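Local atomic coordinates of serpin-ZX (Arabidopsis thaliana, PDB entry 3LE2), a protein that inhibits the cysteine protease metacaspase-9 by covalent trapping after cleavage of its reactive center loop, and limits RD21A activity to restrain programmed cell death. Residues S67-Q70 with L71-F74. Sequence-based numbering, arbitrary orientation.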
loop_
_atom_site.group_PDB
_atom_site.type_symbol
_atom_site.label_atom_id
_atom_site.label_comp_id
_atom_site.label_asym_id
_atom_site.label_seq_id
_atom_site.Cartn_x
_atom_site.Cartn_y
_atom_site.Cartn_z
ATOM N N SER A 67 5.286 -12.945 18.545
ATOM C CA SER A 67 6.746 -12.923 18.668
ATOM C C SER A 67 7.455 -12.408 17.422
ATOM O O SER A 67 6.886 -12.383 16.324
ATOM C CB SER A 67 7.289 -14.316 19.012
ATOM O OG SER A 67 7.243 -15.181 17.887
ATOM N N THR A 68 8.710 -12.006 17.606
ATOM C CA THR A 68 9.557 -11.602 16.495
ATOM C C THR A 68 9.736 -12.746 15.503
ATOM O O THR A 68 9.884 -12.520 14.301
ATOM C CB THR A 68 10.938 -11.140 16.983
ATOM O OG1 THR A 68 11.374 -11.997 18.043
ATOM C CG2 THR A 68 10.869 -9.716 17.496
ATOM N N ASP A 69 9.732 -13.975 16.009
ATOM C CA ASP A 69 9.817 -15.142 15.139
ATOM C C ASP A 69 8.604 -15.239 14.220
ATOM O O ASP A 69 8.737 -15.525 13.031
ATOM C CB ASP A 69 9.968 -16.419 15.961
ATOM C CG ASP A 69 11.394 -16.641 16.431
ATOM O OD1 ASP A 69 12.259 -15.776 16.160
ATOM O OD2 ASP A 69 11.652 -17.686 17.068
ATOM N N GLN A 70 7.422 -15.003 14.777
ATOM C CA GLN A 70 6.205 -15.001 13.987
ATOM C C GLN A 70 6.290 -13.916 12.919
ATOM O O GLN A 70 6.002 -14.169 11.750
ATOM C CB GLN A 70 4.970 -14.783 14.866
ATOM C CG GLN A 70 4.485 -16.009 15.640
ATOM C CD GLN A 70 3.072 -15.813 16.190
ATOM O OE1 GLN A 70 2.886 -15.564 17.385
ATOM N NE2 GLN A 70 2.068 -15.907 15.307
ATOM N N LEU A 71 6.692 -12.709 13.309
ATOM C CA LEU A 71 6.830 -11.652 12.318
ATOM C C LEU A 71 7.773 -12.079 11.217
ATOM O O LEU A 71 7.413 -12.023 10.038
ATOM C CB LEU A 71 7.332 -10.364 12.941
ATOM C CG LEU A 71 6.303 -9.592 13.746
ATOM C CD1 LEU A 71 6.975 -8.397 14.445
ATOM C CD2 LEU A 71 5.154 -9.160 12.843
ATOM N N ASN A 72 8.976 -12.507 11.609
ATOM C CA ASN A 72 10.028 -12.868 10.656
ATOM C C ASN A 72 9.527 -13.828 9.578
ATOM O O ASN A 72 9.767 -13.620 8.389
ATOM C CB ASN A 72 11.246 -13.466 11.380
ATOM C CG ASN A 72 12.004 -12.436 12.216
ATOM O OD1 ASN A 72 11.852 -11.221 12.033
ATOM N ND2 ASN A 72 12.836 -12.921 13.135
ATOM N N SER A 73 8.810 -14.863 10.016
ATOM C CA SER A 73 8.291 -15.901 9.139
ATOM C C SER A 73 7.163 -15.409 8.255
ATOM O O SER A 73 7.098 -15.753 7.078
ATOM C CB SER A 73 7.756 -17.079 9.971
ATOM O OG SER A 73 8.729 -17.552 10.878
ATOM N N PHE A 74 6.240 -14.655 8.842
ATOM C CA PHE A 74 5.117 -14.120 8.084
ATOM C C PHE A 74 5.683 -13.293 6.934
ATOM O O PHE A 74 5.186 -13.334 5.810
ATOM C CB PHE A 74 4.214 -13.280 8.992
ATOM C CG PHE A 74 3.141 -12.518 8.260
ATOM C CD1 PHE A 74 2.083 -13.176 7.672
ATOM C CD2 PHE A 74 3.182 -11.136 8.187
ATOM C CE1 PHE A 74 1.086 -12.473 7.014
ATOM C CE2 PHE A 74 2.194 -10.430 7.526
ATOM C CZ PHE A 74 1.143 -11.097 6.939
HETATM O O HOH W 1 13.349 -15.996 13.760
#
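The Asn72 side chain folds back over the carbonyl of Thr68, one turn earlier in the same helix. Its CB sits between two carbonyls, those of Thr68 and Asp69, with Thr68 O the nearer at 3.4 Å. A chi1 of -69° swings CG away from the residue's own carbonyl and back toward the start of the helix. Asn72 CG thereby comes to 3.0 Å from Thr68 O. That same oxygen accepts the helical bond from Asn72 N at 2.8 Å. Asn72 ND2 is also near it, but the angle is too poor for a bond; one of its hydrogens goes to a water, which in turn donates to Asp69 OD1. Asn72 ND2 and Asp69 OD1 stand 4.2 Å apart, too far for a direct bond, and the water spans the gap. The carboxylate and amide planes are turned 43° from each other. At the other branch of the amide, Asn72 OD1 is hydrogen-bonded to the hydroxyl of Tyr120; together with the water on ND2 this helps set the amide's rotation.

This is the N-terminal end of helix 68-83, in the helical part of the serpin fold, well away from the reactive center loop. Ser67 is the N-cap: its OG accepts from Gln70 N at 3.1 Å, while its carbonyl takes Leu71 N, opening the run of i to i+4 bonds that continues to Phe74 N on Gln70 O. Gln70 OE1 accepts from Ser66 N, just ahead of the cap.

Leu71 is the buried residue of the turn. Its CB packs 3.6 Å from Thr68 O, while the side chain meets Leu60 and Leu63 of helix 54-63 and Ala48 of helix 37-49. Phe74 points its ring off the turn toward Phe65 and helix 5-25.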